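Local structure of acyl-CoA thioesterase YbgC (Helicobacter pylori, 2PZH) at residues V50-K55 with E108-F113; D57-A62 with P101-A106; L64-E69 with I88-N93. The protein hydrolyses the thioester bond of acyl-CoAs, acting on long-chain fatty acyl-CoAs and benzoyl-CoA and only weakly on shorter ones, and may take part in phospholipid metabolism. One frame throughout, in Å; residues are numbered along the deposited sequence.

Contact 1. Residues V50-K55 with E108-F113; sequences VIRSIK and EIKFGF
I109 meets two isoleucines of the facing strand at once. Its CG2 branch presses on CD1 of I51 at 3.3 Å, tighter than usual van der Waals contact, while its CG1 branch runs alongside the I54 side chain, with I109 CG1 3.7 Å from I54 CD1. The fork follows from chi1 of -54°, which sets CG2 opposite the backbone N and CG1 opposite the carbonyl carbon. Beside this pair, CD1 of the F111 ring comes up to I51 CB. The face carrying S53, K110 and E108 is mostly polar, with V50 at one end. Water 2 sits between S53 OG and the carbonyl O of E108, and water 1 accepts from R52 NE at 2.9 Å and, weakly, from K110 NZ. Those two basic ends stay apart, with R52 NE 5.1 Å from K110 NZ. Six backbone hydrogen bonds hold the antiparallel strands, and a classic beta bulge interrupts them: R52 and S53 both lie across from K110, whose O takes the R52 N-H at 2.8 Å while its own N-H goes to S53 O. The extra residue turns R52 toward the partner strand, and V50 CG2 lies against one face of its guanidinium, offset toward the rim. Outward, I54 reaches L24 of helix 22-36, and I109 and F111 touch R31 there. Strand 81-92 pairs with the far edge of 108-113, and S53 to K55 continue the sheet into a strand of the second subunit.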
loop_
_atom_site.group_PDB
_atom_site.type_symbol
_atom_site.label_atom_id
_atom_site.label_comp_id
_atom_site.label_asym_id
_atom_site.label_seq_id
_atom_site.Cartn_x
_atom_site.Cartn_y
_atom_site.Cartn_z
ATOM N N VAL A 50 -4.244 9.729 17.929
ATOM C CA VAL A 50 -3.056 9.994 17.133
ATOM C C VAL A 50 -1.883 9.237 17.696
ATOM O O VAL A 50 -1.620 9.257 18.901
ATOM C CB VAL A 50 -2.730 11.498 16.996
ATOM C CG1 VAL A 50 -3.846 12.201 16.233
ATOM C CG2 VAL A 50 -2.497 12.139 18.353
ATOM N N ILE A 51 -1.193 8.545 16.803
ATOM C CA ILE A 51 -0.039 7.762 17.175
ATOM C C ILE A 51 1.092 8.706 17.546
ATOM O O ILE A 51 1.373 9.674 16.828
ATOM C CB ILE A 51 0.318 6.756 16.044
ATOM C CG1 ILE A 51 1.477 5.844 16.437
ATOM C CG2 ILE A 51 0.549 7.474 14.711
ATOM C CD1 ILE A 51 1.387 4.479 15.730
ATOM N N ARG A 52 1.686 8.451 18.708
ATOM C CA ARG A 52 2.799 9.235 19.222
ATOM C C ARG A 52 4.116 8.548 18.932
ATOM O O ARG A 52 5.081 9.177 18.534
ATOM C CB ARG A 52 2.698 9.396 20.746
ATOM C CG ARG A 52 1.480 10.129 21.255
ATOM C CD ARG A 52 1.446 11.533 20.707
ATOM N NE ARG A 52 0.504 12.363 21.444
ATOM C CZ ARG A 52 0.047 13.532 21.014
ATOM N NH1 ARG A 52 0.439 14.009 19.842
ATOM N NH2 ARG A 52 -0.816 14.213 21.758
ATOM N N SER A 53 4.171 7.244 19.167
ATOM C CA SER A 53 5.433 6.542 19.044
ATOM C C SER A 53 5.228 5.051 18.873
ATOM O O SER A 53 4.219 4.489 19.287
ATOM C CB SER A 53 6.315 6.798 20.266
ATOM O OG SER A 53 5.739 6.208 21.438
ATOM N N ILE A 54 6.207 4.416 18.255
ATOM C CA ILE A 54 6.173 2.975 18.115
ATOM C C ILE A 54 7.531 2.382 18.454
ATOM O O ILE A 54 8.577 2.942 18.122
ATOM C CB ILE A 54 5.721 2.532 16.713
ATOM C CG1 ILE A 54 5.734 1.003 16.635
ATOM C CG2 ILE A 54 6.628 3.108 15.637
ATOM C CD1 ILE A 54 4.828 0.445 15.567
ATOM N N LYS A 55 7.505 1.262 19.148
ATOM C CA LYS A 55 8.683 0.459 19.326
ATOM C C LYS A 55 8.321 -0.893 18.745
ATOM O O LYS A 55 7.338 -1.503 19.163
ATOM C CB LYS A 55 9.028 0.339 20.806
ATOM C CG LYS A 55 10.240 -0.527 21.075
ATOM C CD LYS A 55 11.486 0.132 20.543
ATOM C CE LYS A 55 12.548 -0.887 20.204
ATOM N NZ LYS A 55 12.152 -1.674 19.009
ATOM N N GLU A 108 5.045 -1.931 20.653
ATOM C CA GLU A 108 4.444 -1.190 21.725
ATOM C C GLU A 108 4.179 0.154 21.118
ATOM O O GLU A 108 5.094 0.783 20.593
ATOM C CB GLU A 108 5.418 -1.041 22.894
ATOM C CG GLU A 108 4.849 -0.227 24.034
ATOM C CD GLU A 108 5.800 -0.128 25.223
ATOM O OE1 GLU A 108 6.383 -1.162 25.617
ATOM O OE2 GLU A 108 5.930 0.985 25.781
ATOM N N ILE A 109 2.931 0.591 21.181
ATOM C CA ILE A 109 2.520 1.814 20.508
ATOM C C ILE A 109 1.748 2.697 21.464
ATOM O O ILE A 109 0.831 2.226 22.150
ATOM C CB ILE A 109 1.645 1.490 19.290
ATOM C CG1 ILE A 109 2.390 0.502 18.383
ATOM C CG2 ILE A 109 1.282 2.783 18.540
ATOM C CD1 ILE A 109 1.523 -0.198 17.353
ATOM N N LYS A 110 2.123 3.973 21.497
ATOM C CA LYS A 110 1.472 4.963 22.344
ATOM C C LYS A 110 0.604 5.892 21.495
ATOM O O LYS A 110 1.032 6.358 20.441
ATOM C CB LYS A 110 2.531 5.770 23.091
ATOM C CG LYS A 110 1.990 6.847 24.030
ATOM C CD LYS A 110 3.143 7.447 24.847
ATOM C CE LYS A 110 2.660 8.438 25.883
ATOM N NZ LYS A 110 2.572 9.808 25.319
ATOM N N PHE A 111 -0.621 6.117 21.952
ATOM C CA PHE A 111 -1.578 6.974 21.269
ATOM C C PHE A 111 -1.998 8.085 22.216
ATOM O O PHE A 111 -2.119 7.861 23.417
ATOM C CB PHE A 111 -2.825 6.189 20.873
ATOM C CG PHE A 111 -2.543 4.992 20.029
ATOM C CD1 PHE A 111 -2.581 5.074 18.652
ATOM C CD2 PHE A 111 -2.242 3.771 20.624
ATOM C CE1 PHE A 111 -2.302 3.958 17.885
ATOM C CE2 PHE A 111 -1.965 2.666 19.873
ATOM C CZ PHE A 111 -2.000 2.754 18.497
ATOM N N GLY A 112 -2.213 9.272 21.672
ATOM C CA GLY A 112 -2.887 10.339 22.404
ATOM C C GLY A 112 -4.253 10.546 21.776
ATOM O O GLY A 112 -4.551 9.971 20.737
ATOM N N PHE A 113 -5.096 11.354 22.409
ATOM C CA PHE A 113 -6.360 11.748 21.793
ATOM C C PHE A 113 -6.323 13.264 21.632
ATOM O O PHE A 113 -5.864 13.978 22.520
ATOM C CB PHE A 113 -7.554 11.304 22.641
ATOM C CG PHE A 113 -8.846 11.216 21.874
ATOM C CD1 PHE A 113 -9.110 10.121 21.058
ATOM C CD2 PHE A 113 -9.805 12.214 21.978
ATOM C CE1 PHE A 113 -10.308 10.022 20.344
ATOM C CE2 PHE A 113 -11.006 12.127 21.269
ATOM C CZ PHE A 113 -11.258 11.025 20.448
HETATM O O HOH W 1 0.398 12.004 24.304
HETATM O O HOH W 2 5.947 3.360 21.992
#

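Contact 2. Residues D57-A62 with P101-A106; sequences DFFTPA and PFKVFA
F59 lies across K103 where strand 47-58 of the antiparallel hot-dog sheet ends and runs on as a loop still bonded to 102-106. Backbone hydrogen bonds come first. D57 and A106 exchange a pair, then V104 O takes the F59 N-H at 2.9 Å from well above its carbonyl plane. K103 O receives T60 N in plane on a lone pair, a longer bond of 3.3 Å. Waters fill in: water 3 donates to F59 O and V104 O, and water 4 joins T60 OG1 to K103 O. A classic bulge at V104 and F105, both opposite I88 of strand 81-92, distorts the second strand.

Aromatic contacts carry much of the rest. The edge of the F105 ring is directed at the face of F58, centroids 5.2 Å apart and planes at 69°; F105 also meets the ring of Y23 in helix 22-36. K103 bends at chi3 (54°) and brings its end over one face of F59, so that NZ makes a cation-pi contact 4.2 Å from the F59 centroid.

Among apolar contacts, T60 CG2 touches CE1 of F102, and A62 CB meets V104 CG1. The side chain of P61 is about 8 Å from that of D13, the predicted active-site residue, and packs on Y119 of the second subunit. Over F59, the K103 methylene CE stands 3.6 Å from the ring centroid and only 9° off the normal.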
loop_
_atom_site.group_PDB
_atom_site.type_symbol
_atom_site.label_atom_id
_atom_site.label_comp_id
_atom_site.label_asym_id
_atom_site.label_seq_id
_atom_site.Cartn_x
_atom_site.Cartn_y
_atom_site.Cartn_z
ATOM N N ASP A 57 9.803 -4.797 17.148
ATOM C CA ASP A 57 10.828 -5.799 16.963
ATOM C C ASP A 57 10.340 -6.798 15.934
ATOM O O ASP A 57 9.166 -7.137 15.913
ATOM C CB ASP A 57 11.094 -6.523 18.286
ATOM C CG ASP A 57 11.744 -5.623 19.307
ATOM O OD1 ASP A 57 12.803 -5.047 18.993
ATOM O OD2 ASP A 57 11.187 -5.486 20.421
ATOM N N PHE A 58 11.250 -7.243 15.071
ATOM C CA PHE A 58 10.943 -8.192 14.009
ATOM C C PHE A 58 11.553 -9.539 14.344
ATOM O O PHE A 58 12.693 -9.612 14.789
ATOM C CB PHE A 58 11.485 -7.664 12.686
ATOM C CG PHE A 58 10.832 -6.384 12.269
ATOM C CD1 PHE A 58 11.265 -5.176 12.794
ATOM C CD2 PHE A 58 9.735 -6.387 11.405
ATOM C CE1 PHE A 58 10.646 -3.975 12.435
ATOM C CE2 PHE A 58 9.120 -5.191 11.044
ATOM C CZ PHE A 58 9.572 -3.988 11.572
ATOM N N PHE A 59 10.763 -10.594 14.179
ATOM C CA PHE A 59 11.215 -11.943 14.488
ATOM C C PHE A 59 11.165 -12.777 13.209
ATOM O O PHE A 59 11.624 -12.313 12.160
ATOM C CB PHE A 59 10.375 -12.513 15.629
ATOM C CG PHE A 59 10.478 -11.703 16.885
ATOM C CD1 PHE A 59 11.545 -11.904 17.752
ATOM C CD2 PHE A 59 9.535 -10.732 17.191
ATOM C CE1 PHE A 59 11.664 -11.152 18.919
ATOM C CE2 PHE A 59 9.637 -9.976 18.370
ATOM C CZ PHE A 59 10.713 -10.181 19.221
ATOM N N THR A 60 10.590 -13.974 13.250
ATOM C CA THR A 60 10.534 -14.766 12.029
ATOM C C THR A 60 9.612 -14.132 10.983
ATOM O O THR A 60 8.435 -13.941 11.234
ATOM C CB THR A 60 10.090 -16.222 12.295
ATOM O OG1 THR A 60 11.039 -16.853 13.160
ATOM C CG2 THR A 60 10.011 -17.013 10.968
ATOM N N PRO A 61 10.150 -13.816 9.803
ATOM C CA PRO A 61 9.318 -13.195 8.766
ATOM C C PRO A 61 8.183 -14.078 8.287
ATOM O O PRO A 61 8.354 -15.291 8.139
ATOM C CB PRO A 61 10.296 -12.968 7.601
ATOM C CG PRO A 61 11.478 -13.832 7.882
ATOM C CD PRO A 61 11.549 -13.993 9.372
ATOM N N ALA A 62 7.040 -13.455 8.021
ATOM C CA ALA A 62 5.883 -14.151 7.491
ATOM C C ALA A 62 5.915 -14.162 5.966
ATOM O O ALA A 62 6.596 -13.361 5.339
ATOM C CB ALA A 62 4.597 -13.509 7.996
ATOM N N PRO A 101 2.605 -22.321 16.665
ATOM C CA PRO A 101 2.596 -20.890 16.318
ATOM C C PRO A 101 3.946 -20.226 16.611
ATOM O O PRO A 101 4.593 -20.538 17.625
ATOM C CB PRO A 101 1.495 -20.318 17.211
ATOM C CG PRO A 101 0.573 -21.493 17.487
ATOM C CD PRO A 101 1.523 -22.668 17.609
ATOM N N PHE A 102 4.376 -19.337 15.717
ATOM C CA PHE A 102 5.669 -18.667 15.891
ATOM C C PHE A 102 5.546 -17.148 15.806
ATOM O O PHE A 102 4.772 -16.633 15.009
ATOM C CB PHE A 102 6.750 -19.232 14.947
ATOM C CG PHE A 102 6.494 -19.034 13.459
ATOM C CD1 PHE A 102 6.823 -17.832 12.837
ATOM C CD2 PHE A 102 5.970 -20.059 12.678
ATOM C CE1 PHE A 102 6.639 -17.639 11.482
ATOM C CE2 PHE A 102 5.762 -19.878 11.287
ATOM C CZ PHE A 102 6.084 -18.664 10.689
ATOM N N LYS A 103 6.305 -16.450 16.643
ATOM C CA LYS A 103 6.241 -14.996 16.690
ATOM C C LYS A 103 6.888 -14.391 15.460
ATOM O O LYS A 103 7.956 -14.825 15.033
ATOM C CB LYS A 103 6.935 -14.457 17.937
ATOM C CG LYS A 103 6.640 -12.995 18.198
ATOM C CD LYS A 103 6.943 -12.614 19.637
ATOM C CE LYS A 103 8.350 -12.986 20.041
ATOM N NZ LYS A 103 8.640 -12.421 21.415
ATOM N N VAL A 104 6.231 -13.372 14.918
ATOM C CA VAL A 104 6.667 -12.697 13.704
ATOM C C VAL A 104 7.075 -11.237 13.973
ATOM O O VAL A 104 7.969 -10.701 13.326
ATOM C CB VAL A 104 5.537 -12.781 12.655
ATOM C CG1 VAL A 104 5.787 -11.851 11.460
ATOM C CG2 VAL A 104 5.372 -14.227 12.179
ATOM N N PHE A 105 6.416 -10.601 14.940
ATOM C CA PHE A 105 6.506 -9.162 15.128
ATOM C C PHE A 105 5.922 -8.825 16.482
ATOM O O PHE A 105 4.961 -9.467 16.916
ATOM C CB PHE A 105 5.666 -8.498 14.027
ATOM C CG PHE A 105 5.596 -6.986 14.096
ATOM C CD1 PHE A 105 6.589 -6.212 13.508
ATOM C CD2 PHE A 105 4.525 -6.342 14.723
ATOM C CE1 PHE A 105 6.538 -4.812 13.557
ATOM C CE2 PHE A 105 4.439 -4.948 14.749
ATOM C CZ PHE A 105 5.463 -4.175 14.169
ATOM N N ALA A 106 6.509 -7.841 17.149
ATOM C CA ALA A 106 5.877 -7.271 18.333
ATOM C C ALA A 106 5.992 -5.761 18.273
ATOM O O ALA A 106 6.956 -5.224 17.710
ATOM C CB ALA A 106 6.516 -7.800 19.604
HETATM O O HOH W 3 9.309 -10.472 10.971
HETATM O O HOH W 4 9.903 -16.418 15.932
#

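Contact 3. Residues L64-E69 with I88-N93; sequences LGQVLE and IYCIQN
I88 begins the contact by setting its CG2 branch against CB of L68 at 3.7 Å, the two side chains slanting across each other on the face covered by helix 22-36, where both touch Y26. Next, Y89 exchanges backbone bonds with E69: its O takes the E69 N-H at 2.7 Å and its N gives to E69 O, while the Y89 ring leads away to a cation-pi contact with R71. C90 is on the same face as L68. With chi1 at 177°, its SG lies opposite the backbone N and rests 3.7 Å from CD of the Q66 amide, whose OE1 is held by S63 N.

These strands form the 67-77/81-92 hairpin of the hot-dog sheet, and at I91 and Q92 the second strand carries a classic beta bulge, both residues facing V67. V67 O takes the I91 N-H almost straight along its own bond direction at 2.9 Å and receives a weak second bond from Q92 N at 3.4 Å. The I91 side chain crosses E69 at about a right angle, its CG2 3.7 Å from E69 CB; the E69 carboxylate goes on to a salt bridge with R71. Q92 runs beside V67, CB to CB at 3.8 Å, and its O accepts V67 N from above the carbonyl plane. At N93 the backbone passes close to G65 O; the N93 CB points away from 64-69, and OD1 takes a bond from E97 N.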
loop_
_atom_site.group_PDB
_atom_site.type_symbol
_atom_site.label_atom_id
_atom_site.label_comp_id
_atom_site.label_asym_id
_atom_site.label_seq_id
_atom_site.Cartn_x
_atom_site.Cartn_y
_atom_site.Cartn_z
ATOM N N LEU A 64 3.788 -15.586 2.016
ATOM C CA LEU A 64 2.544 -15.769 1.261
ATOM C C LEU A 64 1.686 -16.926 1.754
ATOM O O LEU A 64 2.174 -18.041 1.910
ATOM C CB LEU A 64 2.868 -16.022 -0.208
ATOM C CG LEU A 64 1.679 -16.108 -1.155
ATOM C CD1 LEU A 64 1.091 -14.714 -1.294
ATOM C CD2 LEU A 64 2.083 -16.699 -2.524
ATOM N N GLY A 65 0.400 -16.661 1.988
ATOM C CA GLY A 65 -0.561 -17.718 2.297
ATOM C C GLY A 65 -0.694 -18.047 3.769
ATOM O O GLY A 65 -1.604 -18.750 4.176
ATOM N N GLN A 66 0.230 -17.560 4.573
ATOM C CA GLN A 66 0.146 -17.781 6.012
ATOM C C GLN A 66 -1.019 -17.006 6.625
ATOM O O GLN A 66 -1.475 -16.006 6.076
ATOM C CB GLN A 66 1.473 -17.389 6.660
ATOM C CG GLN A 66 2.607 -18.333 6.262
ATOM C CD GLN A 66 3.916 -18.018 6.948
ATOM O OE1 GLN A 66 4.167 -16.880 7.360
ATOM N NE2 GLN A 66 4.750 -19.029 7.088
ATOM N N VAL A 67 -1.520 -17.498 7.754
ATOM C CA VAL A 67 -2.517 -16.770 8.535
ATOM C C VAL A 67 -1.849 -16.294 9.809
ATOM O O VAL A 67 -1.199 -17.073 10.522
ATOM C CB VAL A 67 -3.764 -17.635 8.824
ATOM C CG1 VAL A 67 -4.798 -16.862 9.683
ATOM C CG2 VAL A 67 -4.397 -18.083 7.460
ATOM N N LEU A 68 -1.966 -15.002 10.062
ATOM C CA LEU A 68 -1.291 -14.377 11.182
ATOM C C LEU A 68 -2.337 -14.005 12.206
ATOM O O LEU A 68 -3.434 -13.605 11.867
ATOM C CB LEU A 68 -0.550 -13.108 10.734
ATOM C CG LEU A 68 0.421 -13.261 9.552
ATOM C CD1 LEU A 68 1.195 -11.978 9.283
ATOM C CD2 LEU A 68 1.377 -14.444 9.798
ATOM N N GLU A 69 -1.995 -14.158 13.473
ATOM C CA GLU A 69 -2.922 -13.797 14.524
ATOM C C GLU A 69 -2.362 -12.582 15.234
ATOM O O GLU A 69 -1.216 -12.593 15.680
ATOM C CB GLU A 69 -3.052 -14.964 15.503
ATOM C CG GLU A 69 -3.981 -14.691 16.639
ATOM C CD GLU A 69 -4.267 -15.947 17.418
ATOM O OE1 GLU A 69 -5.262 -16.609 17.076
ATOM O OE2 GLU A 69 -3.479 -16.285 18.332
ATOM N N ILE A 88 2.318 -10.369 16.843
ATOM C CA ILE A 88 1.782 -11.111 15.721
ATOM C C ILE A 88 2.442 -12.477 15.688
ATOM O O ILE A 88 3.669 -12.583 15.702
ATOM C CB ILE A 88 2.032 -10.358 14.373
ATOM C CG1 ILE A 88 1.415 -8.950 14.442
ATOM C CG2 ILE A 88 1.559 -11.182 13.163
ATOM C CD1 ILE A 88 1.592 -8.118 13.170
ATOM N N TYR A 89 1.616 -13.513 15.636
ATOM C CA TYR A 89 2.086 -14.877 15.501
ATOM C C TYR A 89 1.563 -15.494 14.221
ATOM O O TYR A 89 0.381 -15.311 13.875
ATOM C CB TYR A 89 1.582 -15.729 16.661
ATOM C CG TYR A 89 2.416 -15.626 17.918
ATOM C CD1 TYR A 89 2.371 -14.501 18.733
ATOM C CD2 TYR A 89 3.245 -16.678 18.290
ATOM C CE1 TYR A 89 3.160 -14.439 19.907
ATOM C CE2 TYR A 89 4.007 -16.628 19.429
ATOM C CZ TYR A 89 3.968 -15.523 20.236
ATOM O OH TYR A 89 4.778 -15.560 21.374
ATOM N N CYS A 90 2.402 -16.269 13.547
ATOM C CA CYS A 90 1.905 -17.083 12.449
ATOM C C CYS A 90 1.258 -18.294 13.059
ATOM O O CYS A 90 1.918 -19.013 13.824
ATOM C CB CYS A 90 3.024 -17.563 11.524
ATOM S SG CYS A 90 2.394 -18.631 10.232
ATOM N N ILE A 91 -0.011 -18.535 12.725
ATOM C CA ILE A 91 -0.742 -19.689 13.282
ATOM C C ILE A 91 -1.128 -20.754 12.266
ATOM O O ILE A 91 -1.542 -21.852 12.660
ATOM C CB ILE A 91 -2.025 -19.249 14.052
ATOM C CG1 ILE A 91 -3.001 -18.540 13.104
ATOM C CG2 ILE A 91 -1.657 -18.380 15.260
ATOM C CD1 ILE A 91 -4.371 -18.192 13.741
ATOM N N GLN A 92 -1.033 -20.435 10.978
ATOM C CA GLN A 92 -1.325 -21.401 9.921
ATOM C C GLN A 92 -0.430 -21.135 8.728
ATOM O O GLN A 92 -0.042 -19.988 8.493
ATOM C CB GLN A 92 -2.769 -21.270 9.430
ATOM C CG GLN A 92 -3.827 -21.445 10.459
ATOM C CD GLN A 92 -5.214 -21.286 9.857
ATOM O OE1 GLN A 92 -5.456 -21.672 8.694
ATOM N NE2 GLN A 92 -6.133 -20.707 10.637
ATOM N N ASN A 93 -0.110 -22.180 7.976
ATOM C CA ASN A 93 0.549 -21.984 6.677
ATOM C C ASN A 93 -0.475 -22.227 5.566
ATOM O O ASN A 93 -1.597 -22.654 5.854
ATOM C CB ASN A 93 1.795 -22.852 6.558
ATOM C CG ASN A 93 1.523 -24.320 6.903
ATOM O OD1 ASN A 93 0.667 -24.943 6.296
ATOM N ND2 ASN A 93 2.248 -24.855 7.889
#

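All three contacts belong to one antiparallel sheet, the hot-dog sheet curled about helix 22-36. Contacts 1 and 2 follow one another along the pair 47-58 and 102-114, their centres about 20 Å apart, contact 2 running past the end of the first strand into the loop. Contact 3 pairs 67-77 with 81-92, its centre about 10 Å from that of contact 2; the two join directly where I88 and V104-F105 bond across neighbouring strands. The centres of contacts 1 and 3 are about 25 Å apart, on opposite sides of the chain's centre. Along the sequence the first segments run 1, 2, 3 and the partners return 3, 2, 1. Contacts 1 and 2 also reach the second subunit, where strand 47-58 extends the sheet between chains of the tetramer.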